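Local atomic coordinates of phosphoheptose isomerase (PDB entry 5I01), a protein that acts as the first enzyme of glycero-manno-heptose biosynthesis, probably converting sedoheptulose 7-phosphate into D-glycero-D-manno-heptose 7-phosphate with the help of zinc. Residues Val82-Asp87 with Arg109-Ala114; Thr88-Ala93 with Ser105-Ala110. The protein carries 1 engineered substitution. All blocks are in the same frame, centred on the assembly; numbering follows the deposited sequence.

Contact 1 of 2, residues Val82-Asp87 with Arg109-Ala114; sequences VALTTD and RALGRA
Leu-111, on the last turn of helix 105-111, reaches strand 81-83 and the residue just after it with a single methyl. Its CD1 lies 4.0 Å from CD2 of Leu-84 and 4.1 Å from CG1 of Val-82. The two approaches differ: Leu-84 and Leu-111 run past one another in opposite directions, whereas the short branch of Val-82 meets the leucine roughly at a right angle. In Val-82, CG1 stands anti to the backbone N (chi1 -176°), the position that turns this methyl to the helix. Branched valine suits a strand and long leucine spans the gap, since CA of Val-82 and CA of Leu-111 are 9.2 Å apart. Leu-111 also packs on Val-82 of the second subunit, and Val-82 on Leu-111 of that subunit.

Polar bonds instead hold the helix end. Past Gly-112, which leaves the helical conformation, Arg-113 folds back, and its NH1 donates to Ala-110 O at 3.2 Å and to Gly-112 O at 3.2 Å. Both oxygens lie near the guanidinium plane, although NH1 stands above the carbonyl plane of Gly-112. Lys-48 donates to Leu-111 O.

The chemistry is thus divided: methyl packing sets the helix against the outermost strand of this chain's SIS-fold sheet and continues across the subunit boundary, while cationic side chains occupy carbonyls at the helix terminus.

Contact 2 of 2, residues Thr88-Ala93 with Ser105-Ala110; sequences TSALTA and SKQVRA
Gln-107 touches two residues of helix 88-97 with the flat end of its side chain. Its amide carbon CD is 4.5 Å from CB of Ala-90, and its NE2 is 4.3 Å from CD2 of Leu-91. Both are loose van der Waals contacts. Ala-90 presents a methyl that takes little room where the amide arrives; Leu-91 starts out pointing away from helix 105-111, but its branch is long enough to bring CD2 back to the amide. The extended glutamine, with CD anti to CA about the CB-CG bond (chi2 -180°), crosses a gap of 8.3 Å between the CA atoms of Ala-90 and Gln-107.

Two hydrogen bonds hold the amide nitrogen: NE2 donates to Val-103 O and to Leu-84 O, so a buried donor group is satisfied by backbone carbonyls, one before each helix. In the SIS fold these helices follow one another in the chain, in the connection from the edge strand 81-83 to strand 117-122, and the glutamine links both of them to the residue that follows the edge strand.

Further out, Thr-88 O accepts two bonds, from Thr-92 N at 3.0 Å and from Thr-92 OG1 at 2.8 Å. That hydroxyl in turn accepts from Gly-55 N of the third subunit, while Ser-89 OG bonds to Gly-55 O there; Gly-55 is a predicted substrate-binding residue, which sets this helix beside a probable active-site loop of another chain. On helix 105-111, Ser-105 O sits 3.8 Å above the plane of the Arg-109 guanidinium, over its centre. Lys-106 NZ and Arg-109 NE both form salt bridges with Glu-78 OE2 of the second subunit, and Lys-106 also makes a cation-pi contact with Tyr-98.

Overall arrangement
Both contacts are buried and use helix 105-111, sharing Arg-109 and Ala-110, with their centres about 8 Å apart. Contact 1 sets the helix's C-terminal end against the sheet edge; contact 2 sets its first turn, through Gln-107, against helix 88-97, which follows strand 81-83 in the chain. Contact 2 is more peripheral, its centre about 17 Å from the chain's centre, against about 13 Å for that of contact 1. Methyls alone meet at the sheet edge, whereas an amide serves where two helices meet the backbone carbonyls before them. Leu-84 CD1 packs on Val-108 CG2, 3.6 Å away, joining the two. Both reach the second subunit; contact 2 also meets the third.

Contact 1 of 2, residues Val82-Asp87 with Arg109-Ala114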
loop_
_atom_site.group_PDB
_atom_site.type_symbol
_atom_site.label_atom_id
_atom_site.label_comp_id
_atom_site.label_asym_id
_atom_site.label_seq_id
_atom_site.Cartn_x
_atom_site.Cartn_y
_atom_site.Cartn_z
ATOM N N VAL A 82 1.312 12.755 -6.017
ATOM C CA VAL A 82 1.751 11.384 -5.735
ATOM C C VAL A 82 2.282 11.302 -4.292
ATOM O O VAL A 82 3.152 12.069 -3.907
ATOM C CB VAL A 82 2.876 10.952 -6.714
ATOM C CG1 VAL A 82 3.278 9.494 -6.494
ATOM C CG2 VAL A 82 2.445 11.161 -8.161
ATOM N N ALA A 83 1.764 10.383 -3.494
ATOM C CA ALA A 83 2.364 10.103 -2.199
ATOM C C ALA A 83 3.516 9.145 -2.445
ATOM O O ALA A 83 3.355 8.168 -3.159
ATOM C CB ALA A 83 1.341 9.478 -1.262
ATOM N N LEU A 84 4.667 9.414 -1.841
ATOM C CA LEU A 84 5.843 8.543 -1.974
ATOM C C LEU A 84 5.895 7.436 -0.921
ATOM O O LEU A 84 6.905 6.747 -0.791
ATOM C CB LEU A 84 7.118 9.379 -1.881
ATOM C CG LEU A 84 7.237 10.574 -2.819
ATOM C CD1 LEU A 84 8.558 11.266 -2.544
ATOM C CD2 LEU A 84 7.146 10.156 -4.279
ATOM N N THR A 85 4.800 7.230 -0.201
ATOM C CA THR A 85 4.755 6.307 0.930
ATOM C C THR A 85 3.875 5.084 0.657
ATOM O O THR A 85 3.531 4.395 1.588
ATOM C CB THR A 85 4.204 7.045 2.181
ATOM O OG1 THR A 85 2.909 7.584 1.897
ATOM C CG2 THR A 85 5.123 8.189 2.586
ATOM N N THR A 86 3.515 4.824 -0.601
ATOM C CA THR A 86 2.546 3.776 -0.949
ATOM C C THR A 86 3.150 2.532 -1.627
ATOM O O THR A 86 2.678 1.408 -1.388
ATOM C CB THR A 86 1.449 4.315 -1.892
ATOM O OG1 THR A 86 2.045 4.836 -3.080
ATOM C CG2 THR A 86 0.621 5.397 -1.230
ATOM N N ASP A 87 4.148 2.720 -2.494
ATOM C CA ASP A 87 4.769 1.586 -3.213
ATOM C C ASP A 87 5.670 0.768 -2.274
ATOM O O ASP A 87 6.818 1.145 -1.992
ATOM C CB ASP A 87 5.557 2.047 -4.463
ATOM C CG ASP A 87 5.913 0.882 -5.408
ATOM O OD1 ASP A 87 5.698 -0.290 -5.035
ATOM O OD2 ASP A 87 6.417 1.137 -6.529
ATOM N N ARG A 109 14.234 11.786 -6.722
ATOM C CA ARG A 109 15.140 11.735 -7.884
ATOM C C ARG A 109 14.526 11.045 -9.117
ATOM O O ARG A 109 14.806 11.453 -10.230
ATOM C CB ARG A 109 16.498 11.100 -7.527
ATOM C CG ARG A 109 17.476 12.064 -6.858
ATOM C CD ARG A 109 18.903 11.528 -6.820
ATOM N NE ARG A 109 19.071 10.466 -5.819
ATOM C CZ ARG A 109 19.201 10.645 -4.492
ATOM N NH1 ARG A 109 19.185 11.867 -3.942
ATOM N NH2 ARG A 109 19.346 9.580 -3.694
ATOM N N ALA A 110 13.692 10.024 -8.922
ATOM C CA ALA A 110 12.944 9.407 -10.032
ATOM C C ALA A 110 11.889 10.341 -10.635
ATOM O O ALA A 110 11.937 10.653 -11.827
ATOM C CB ALA A 110 12.276 8.123 -9.573
ATOM N N LEU A 111 10.948 10.780 -9.799
ATOM C CA LEU A 111 9.740 11.477 -10.262
ATOM C C LEU A 111 9.858 12.995 -10.388
ATOM O O LEU A 111 9.214 13.581 -11.244
ATOM C CB LEU A 111 8.565 11.150 -9.335
ATOM C CG LEU A 111 8.241 9.662 -9.155
ATOM C CD1 LEU A 111 7.026 9.497 -8.263
ATOM C CD2 LEU A 111 8.009 8.965 -10.488
ATOM N N GLY A 112 10.656 13.626 -9.533
ATOM C CA GLY A 112 10.685 15.087 -9.414
ATOM C C GLY A 112 11.234 15.801 -10.631
ATOM O O GLY A 112 12.083 15.269 -11.351
ATOM N N ARG A 113 10.714 16.992 -10.888
ATOM C CA ARG A 113 11.260 17.872 -11.922
ATOM C C ARG A 113 11.311 19.280 -11.346
ATOM O O ARG A 113 10.793 19.527 -10.263
ATOM C CB ARG A 113 10.410 17.845 -13.193
ATOM C CG ARG A 113 10.209 16.473 -13.827
ATOM C CD ARG A 113 11.431 15.983 -14.599
ATOM N NE ARG A 113 11.123 14.772 -15.380
ATOM C CZ ARG A 113 11.328 13.501 -14.993
ATOM N NH1 ARG A 113 11.872 13.189 -13.812
ATOM N NH2 ARG A 113 10.985 12.512 -15.819
ATOM N N ALA A 114 11.950 20.193 -12.069
ATOM C CA ALA A 114 12.028 21.598 -11.662
ATOM C C ALA A 114 10.631 22.197 -11.615
ATOM O O ALA A 114 9.814 21.942 -12.511
ATOM C CB ALA A 114 12.898 22.383 -12.631
#

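Contact 2 of 2, residues Thr88-Ala93 with Ser105-Ala110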
loop_
_atom_site.group_PDB
_atom_site.type_symbol
_atom_site.label_atom_id
_atom_site.label_comp_id
_atom_site.label_asym_id
_atom_site.label_seq_id
_atom_site.Cartn_x
_atom_site.Cartn_y
_atom_site.Cartn_z
ATOM N N THR A 88 5.139 -0.362 -1.817
ATOM C CA THR A 88 5.830 -1.183 -0.830
ATOM C C THR A 88 7.010 -1.926 -1.433
ATOM O O THR A 88 7.959 -2.213 -0.733
ATOM C CB THR A 88 4.894 -2.185 -0.147
ATOM O OG1 THR A 88 4.340 -3.074 -1.117
ATOM C CG2 THR A 88 3.770 -1.471 0.577
ATOM N N SER A 89 6.965 -2.235 -2.721
ATOM C CA SER A 89 8.141 -2.801 -3.388
ATOM C C SER A 89 9.306 -1.809 -3.424
ATOM O O SER A 89 10.453 -2.216 -3.244
ATOM C CB SER A 89 7.798 -3.316 -4.783
ATOM O OG SER A 89 6.936 -4.447 -4.692
ATOM N N ALA A 90 9.006 -0.523 -3.602
ATOM C CA ALA A 90 10.016 0.542 -3.587
ATOM C C ALA A 90 10.532 0.825 -2.192
ATOM O O ALA A 90 11.728 0.963 -1.995
ATOM C CB ALA A 90 9.458 1.822 -4.184
ATOM N N LEU A 91 9.632 0.930 -1.222
ATOM C CA LEU A 91 10.037 1.134 0.168
ATOM C C LEU A 91 10.953 -0.011 0.668
ATOM O O LEU A 91 12.033 0.244 1.205
ATOM C CB LEU A 91 8.810 1.286 1.080
ATOM C CG LEU A 91 7.959 2.555 0.922
ATOM C CD1 LEU A 91 6.664 2.415 1.699
ATOM C CD2 LEU A 91 8.671 3.806 1.389
ATOM N N THR A 92 10.528 -1.259 0.469
ATOM C CA THR A 92 11.303 -2.415 0.942
ATOM C C THR A 92 12.580 -2.666 0.140
ATOM O O THR A 92 13.573 -3.120 0.694
ATOM C CB THR A 92 10.465 -3.715 1.043
ATOM O OG1 THR A 92 9.922 -4.078 -0.238
ATOM C CG2 THR A 92 9.332 -3.550 2.076
ATOM N N ALA A 93 12.565 -2.364 -1.149
ATOM C CA ALA A 93 13.766 -2.529 -1.967
ATOM C C ALA A 93 14.846 -1.565 -1.520
ATOM O O ALA A 93 15.982 -1.955 -1.329
ATOM C CB ALA A 93 13.458 -2.314 -3.447
ATOM N N SER A 105 14.021 10.087 -0.716
ATOM C CA SER A 105 14.966 10.791 -1.587
ATOM C C SER A 105 15.210 10.119 -2.952
ATOM O O SER A 105 15.472 10.812 -3.919
ATOM C CB SER A 105 16.306 11.005 -0.869
ATOM O OG SER A 105 17.080 9.819 -0.879
ATOM N N LYS A 106 15.128 8.790 -3.041
ATOM C CA LYS A 106 15.295 8.097 -4.332
ATOM C C LYS A 106 14.080 8.243 -5.252
ATOM O O LYS A 106 14.222 8.372 -6.470
ATOM C CB LYS A 106 15.634 6.617 -4.127
ATOM C CG LYS A 106 17.055 6.384 -3.624
ATOM C CD LYS A 106 17.520 4.954 -3.825
ATOM C CE LYS A 106 17.911 4.660 -5.275
ATOM N NZ LYS A 106 19.147 5.375 -5.706
ATOM N N GLN A 107 12.887 8.218 -4.671
ATOM C CA GLN A 107 11.663 8.458 -5.439
ATOM C C GLN A 107 11.549 9.909 -5.932
ATOM O O GLN A 107 10.976 10.161 -6.996
ATOM C CB GLN A 107 10.433 8.067 -4.626
ATOM C CG GLN A 107 10.356 6.582 -4.324
ATOM C CD GLN A 107 9.122 6.237 -3.526
ATOM O OE1 GLN A 107 8.004 6.193 -4.063
ATOM N NE2 GLN A 107 9.305 6.006 -2.229
ATOM N N VAL A 108 12.092 10.851 -5.160
ATOM C CA VAL A 108 12.137 12.265 -5.565
ATOM C C VAL A 108 13.057 12.414 -6.773
ATOM O O VAL A 108 12.690 13.073 -7.738
ATOM C CB VAL A 108 12.581 13.197 -4.412
ATOM C CG1 VAL A 108 12.782 14.623 -4.903
ATOM C CG2 VAL A 108 11.553 13.188 -3.282
ATOM N N ARG A 109 14.234 11.786 -6.722
ATOM C CA ARG A 109 15.140 11.735 -7.884
ATOM C C ARG A 109 14.526 11.045 -9.117
ATOM O O ARG A 109 14.806 11.453 -10.230
ATOM C CB ARG A 109 16.498 11.100 -7.527
ATOM C CG ARG A 109 17.476 12.064 -6.858
ATOM C CD ARG A 109 18.903 11.528 -6.820
ATOM N NE ARG A 109 19.071 10.466 -5.819
ATOM C CZ ARG A 109 19.201 10.645 -4.492
ATOM N NH1 ARG A 109 19.185 11.867 -3.942
ATOM N NH2 ARG A 109 19.346 9.580 -3.694
ATOM N N ALA A 110 13.692 10.024 -8.922
ATOM C CA ALA A 110 12.944 9.407 -10.032
ATOM C C ALA A 110 11.889 10.341 -10.635
ATOM O O ALA A 110 11.937 10.653 -11.827
ATOM C CB ALA A 110 12.276 8.123 -9.573
#